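PDB 2G5G: putative lipoprotein from Campylobacter jejuni subsp. jejuni, which binds two cofacial hemes through tyrosine ligation in a dimer and probably serves in bacterial heme transport or uptake. Local coordinates for residues A[34-37]-A[38-41]; A[106-109]-A[110-114]. All blocks are in the same frame, centred on the assembly; numbering follows the deposited sequence.

Contact 1: A[34-37]-A[38-41]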
loop_
_atom_site.group_PDB
_atom_site.type_symbol
_atom_site.label_atom_id
_atom_site.label_comp_id
_atom_site.label_asym_id
_atom_site.label_seq_id
_atom_site.Cartn_x
_atom_site.Cartn_y
_atom_site.Cartn_z
ATOM N N ASP A 34 -43.039 -5.531 2.925
ATOM C CA ASP A 34 -43.031 -6.318 1.677
ATOM C C ASP A 34 -41.614 -6.668 1.162
ATOM O O ASP A 34 -41.418 -7.760 0.626
ATOM C CB ASP A 34 -43.838 -5.632 0.564
ATOM C CG ASP A 34 -45.357 -5.706 0.803
ATOM O OD1 ASP A 34 -45.814 -6.285 1.827
ATOM O OD2 ASP A 34 -46.089 -5.191 -0.042
HETATM N N MSE A 35 -40.644 -5.779 1.327
HETATM C CA MSE A 35 -39.243 -6.130 0.988
HETATM C C MSE A 35 -38.762 -7.280 1.897
HETATM O O MSE A 35 -38.189 -8.261 1.417
HETATM C CB MSE A 35 -38.282 -4.948 1.084
HETATM C CG MSE A 35 -36.870 -5.314 0.693
HETATM SE SE MSE A 35 -35.549 -4.031 1.163
HETATM C CE MSE A 35 -35.678 -3.980 3.132
ATOM N N ILE A 36 -39.004 -7.152 3.200
ATOM C CA ILE A 36 -38.657 -8.219 4.144
ATOM C C ILE A 36 -39.228 -9.584 3.762
ATOM O O ILE A 36 -38.501 -10.582 3.779
ATOM C CB ILE A 36 -39.055 -7.836 5.610
ATOM C CG1 ILE A 36 -38.274 -6.579 6.081
ATOM C CG2 ILE A 36 -38.918 -9.031 6.566
ATOM C CD1 ILE A 36 -36.753 -6.705 6.143
ATOM N N LEU A 37 -40.516 -9.640 3.417
ATOM C CA LEU A 37 -41.145 -10.906 3.043
ATOM C C LEU A 37 -40.419 -11.520 1.846
ATOM O O LEU A 37 -40.214 -12.733 1.784
ATOM C CB LEU A 37 -42.644 -10.720 2.749
ATOM C CG LEU A 37 -43.527 -10.169 3.882
ATOM C CD1 LEU A 37 -44.987 -10.008 3.428
ATOM C CD2 LEU A 37 -43.430 -11.048 5.120
ATOM N N GLU A 38 -39.976 -10.680 0.919
ATOM C CA GLU A 38 -39.187 -11.191 -0.219
ATOM C C GLU A 38 -37.792 -11.641 0.179
ATOM O O GLU A 38 -37.335 -12.694 -0.263
ATOM C CB GLU A 38 -39.121 -10.156 -1.350
ATOM C CG GLU A 38 -40.492 -9.696 -1.848
ATOM C CD GLU A 38 -41.357 -10.842 -2.302
ATOM O OE1 GLU A 38 -40.857 -11.777 -2.951
ATOM O OE2 GLU A 38 -42.562 -10.828 -1.999
ATOM N N LEU A 39 -37.113 -10.858 1.013
ATOM C CA LEU A 39 -35.745 -11.200 1.448
ATOM C C LEU A 39 -35.689 -12.514 2.200
ATOM O O LEU A 39 -34.719 -13.265 2.090
ATOM C CB LEU A 39 -35.152 -10.106 2.346
ATOM C CG LEU A 39 -34.952 -8.696 1.761
ATOM C CD1 LEU A 39 -34.185 -7.881 2.741
ATOM C CD2 LEU A 39 -34.200 -8.753 0.429
ATOM N N LEU A 40 -36.737 -12.784 2.959
ATOM C CA LEU A 40 -36.838 -14.022 3.719
ATOM C C LEU A 40 -36.797 -15.274 2.817
ATOM O O LEU A 40 -36.435 -16.357 3.267
ATOM C CB LEU A 40 -38.175 -13.989 4.477
ATOM C CG LEU A 40 -38.241 -13.730 5.992
ATOM C CD1 LEU A 40 -36.915 -13.467 6.737
ATOM C CD2 LEU A 40 -39.367 -12.774 6.391
ATOM N N LYS A 41 -37.169 -15.116 1.552
ATOM C CA LYS A 41 -37.157 -16.213 0.576
ATOM C C LYS A 41 -35.728 -16.581 0.104
ATOM O O LYS A 41 -35.488 -17.675 -0.412
ATOM C CB LYS A 41 -37.995 -15.847 -0.634
ATOM C CG LYS A 41 -39.434 -15.480 -0.307
ATOM C CD LYS A 41 -40.178 -15.081 -1.576
ATOM C CE LYS A 41 -41.698 -15.090 -1.305
ATOM N NZ LYS A 41 -42.412 -14.410 -2.412
HETATM O O HOH W 1 -43.485 -8.953 -0.532
#
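Asp34 and Glu38 meet one helical turn apart, where the amide of Glu38 reaches the carbonyl oxygen of Asp34 in a rather long hydrogen bond, N to O 3.3 Å. A water donates to the same Asp34 O and also to Glu38 OE2, at 2.6 Å from the latter, and so ties the carboxylate back to the backbone. The Glu38 chain, bent at chi2 (-56°), lies against this carbonyl with CG 3.3 Å from Asp34 O. Its other oxygen, OE1, takes a salt bridge from Lys41 NZ at 3.1 Å on the syn side, 27° out of the carboxylate plane, so each oxygen of the carboxylate has its own partner.

The first torsion of Met35, a selenomethionine, is near 180° (chi1 -178°) and carries CG away from the backbone N, 4.0 Å from Leu39 CG; Met35 O accepts a hydrogen bond from Leu39 N at 2.8 Å. These i to i+4 bonds belong to helix 32-39, which packs on the mixed sheet of the heme-binding ChaN fold: Met35 and Leu39 rest on Tyr260, and Leu39 also reaches Val244 and Val246. Ile36 faces another neighbour, helix 54-73, through Ala66. Its CG2 touches Leu40 CD2 at 3.8 Å, and its carbonyl accepts the Leu40 N-H. Leu37 O lies 3.5 Å from CG of Lys41, whose extended chain runs on to Glu38.

Contact 2: A[106-109]-A[110-114]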
loop_
_atom_site.group_PDB
_atom_site.type_symbol
_atom_site.label_atom_id
_atom_site.label_comp_id
_atom_site.label_asym_id
_atom_site.label_seq_id
_atom_site.Cartn_x
_atom_site.Cartn_y
_atom_site.Cartn_z
ATOM N N ASN A 106 -18.375 -3.982 26.147
ATOM C CA ASN A 106 -17.046 -3.364 26.016
ATOM C C ASN A 106 -15.908 -4.362 25.780
ATOM O O ASN A 106 -14.761 -3.967 25.508
ATOM C CB ASN A 106 -16.748 -2.491 27.243
ATOM C CG ASN A 106 -16.755 -3.283 28.532
ATOM O OD1 ASN A 106 -15.698 -3.624 29.057
ATOM N ND2 ASN A 106 -17.949 -3.598 29.039
ATOM N N GLU A 107 -16.229 -5.654 25.888
ATOM C CA GLU A 107 -15.274 -6.730 25.604
ATOM C C GLU A 107 -15.443 -7.238 24.174
ATOM O O GLU A 107 -14.648 -8.061 23.708
ATOM C CB GLU A 107 -15.482 -7.912 26.555
ATOM C CG GLU A 107 -15.349 -7.610 28.046
ATOM C CD GLU A 107 -15.983 -8.709 28.892
ATOM O OE1 GLU A 107 -15.660 -9.900 28.659
ATOM O OE2 GLU A 107 -16.809 -8.384 29.772
ATOM N N LEU A 108 -16.490 -6.755 23.499
ATOM C CA LEU A 108 -16.912 -7.292 22.193
ATOM C C LEU A 108 -15.835 -7.171 21.132
ATOM O O LEU A 108 -15.521 -8.152 20.461
ATOM C CB LEU A 108 -18.230 -6.651 21.719
ATOM C CG LEU A 108 -18.853 -7.213 20.431
ATOM C CD1 LEU A 108 -18.995 -8.719 20.541
ATOM C CD2 LEU A 108 -20.197 -6.573 20.114
ATOM N N THR A 109 -15.256 -5.979 20.997
ATOM C CA THR A 109 -14.200 -5.737 20.005
ATOM C C THR A 109 -12.969 -6.620 20.193
ATOM O O THR A 109 -12.281 -6.975 19.231
ATOM C CB THR A 109 -13.808 -4.232 19.932
ATOM O OG1 THR A 109 -12.848 -4.031 18.894
ATOM C CG2 THR A 109 -13.219 -3.742 21.242
ATOM N N ASN A 110 -12.695 -6.985 21.442
ATOM C CA ASN A 110 -11.554 -7.830 21.744
ATOM C C ASN A 110 -11.856 -9.314 21.454
ATOM O O ASN A 110 -10.997 -10.058 20.964
ATOM C CB ASN A 110 -11.116 -7.607 23.201
ATOM C CG ASN A 110 -10.781 -6.130 23.505
ATOM O OD1 ASN A 110 -9.602 -5.762 23.628
ATOM N ND2 ASN A 110 -11.821 -5.287 23.633
ATOM N N ALA A 111 -13.090 -9.720 21.749
ATOM C CA ALA A 111 -13.557 -11.078 21.483
ATOM C C ALA A 111 -13.517 -11.399 19.987
ATOM O O ALA A 111 -13.138 -12.508 19.594
ATOM C CB ALA A 111 -14.971 -11.274 22.032
ATOM N N LEU A 112 -13.881 -10.411 19.166
ATOM C CA LEU A 112 -14.005 -10.607 17.724
ATOM C C LEU A 112 -12.683 -10.366 17.042
ATOM O O LEU A 112 -12.555 -10.562 15.836
ATOM C CB LEU A 112 -15.064 -9.666 17.130
ATOM C CG LEU A 112 -16.490 -9.725 17.668
ATOM C CD1 LEU A 112 -17.328 -8.591 17.082
ATOM C CD2 LEU A 112 -17.127 -11.090 17.407
ATOM N N ASN A 113 -11.689 -9.938 17.814
ATOM C CA ASN A 113 -10.430 -9.489 17.240
ATOM C C ASN A 113 -10.636 -8.418 16.140
ATOM O O ASN A 113 -9.996 -8.455 15.083
ATOM C CB ASN A 113 -9.648 -10.682 16.690
ATOM C CG ASN A 113 -8.201 -10.378 16.536
ATOM O OD1 ASN A 113 -7.671 -9.537 17.256
ATOM N ND2 ASN A 113 -7.542 -11.041 15.597
ATOM N N TRP A 114 -11.540 -7.478 16.403
ATOM C CA TRP A 114 -11.873 -6.430 15.444
ATOM C C TRP A 114 -10.610 -5.792 14.908
ATOM O O TRP A 114 -9.684 -5.512 15.677
ATOM C CB TRP A 114 -12.749 -5.364 16.097
ATOM C CG TRP A 114 -13.436 -4.494 15.095
ATOM C CD1 TRP A 114 -13.076 -3.230 14.715
ATOM C CD2 TRP A 114 -14.602 -4.827 14.325
ATOM N NE1 TRP A 114 -13.949 -2.750 13.767
ATOM C CE2 TRP A 114 -14.888 -3.713 13.498
ATOM C CE3 TRP A 114 -15.423 -5.959 14.246
ATOM C CZ2 TRP A 114 -15.962 -3.697 12.611
ATOM C CZ3 TRP A 114 -16.499 -5.937 13.365
ATOM C CH2 TRP A 114 -16.759 -4.811 12.563
#
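Thr109 and Trp114 come together where the short helix 108-111 gives way to the following loop. At the start of the threonine side chain, CB stands 4.1 Å from Trp114 CB. The two branches then part. OG1, anti to the backbone N (chi1 -176°), comes within 3.1 Å of Trp114 CB; it approaches the indole obliquely near CG and also receives a weak hydrogen bond from Lys116 NZ. CG2 turns the other way and lies 3.2 Å from Asn110 ND2, close against the neighbouring amide. The two side chains, Thr109 and Trp114, cross at about a right angle.

At the C-terminal end the backbone closes the helix in a Schellman motif. Asn113 takes a positive phi of 52°, and the amide of Trp114 donates to Thr109 O at 3.0 Å, in the carbonyl plane, while Asn113 N makes a weak bond to Asn110 O. Within the helix itself, Ala111 N donates to Glu107 O and Leu112 N to Leu108 O. On the inner side Leu108 CD1 meets Leu112 CD1 at 3.8 Å.

These two leucines face helix 124-131, both touching Phe131, and Leu112 also reaches Leu93 of helix 90-98. Beyond the helix end, the indole of Trp114 packs edge-to-face with Trp120 and donates from NE1 to Trp118 O, while Asn113 ND2 bonds Glu89 just before helix 90-98.

From the N terminus, contact 1 comes first, within helix 32-39 and the turn leading to strand 44-49; contact 2 follows far along the chain, between helices 90-98 and 124-131. Neither closes a long loop, since each joins consecutive residues, and they stand in series without nesting or crossing. The centres of contact 1 and contact 2 lie 31 Å apart. Their nearest atoms are about 20 Å apart, so they do not touch. Contact 1 ties its helix to strands 243-248 and 260-264 and to helix 54-73, whereas contact 2 joins a short helix to its two flanking helices, with the Trp114 side chain about 12 Å from a bound heme.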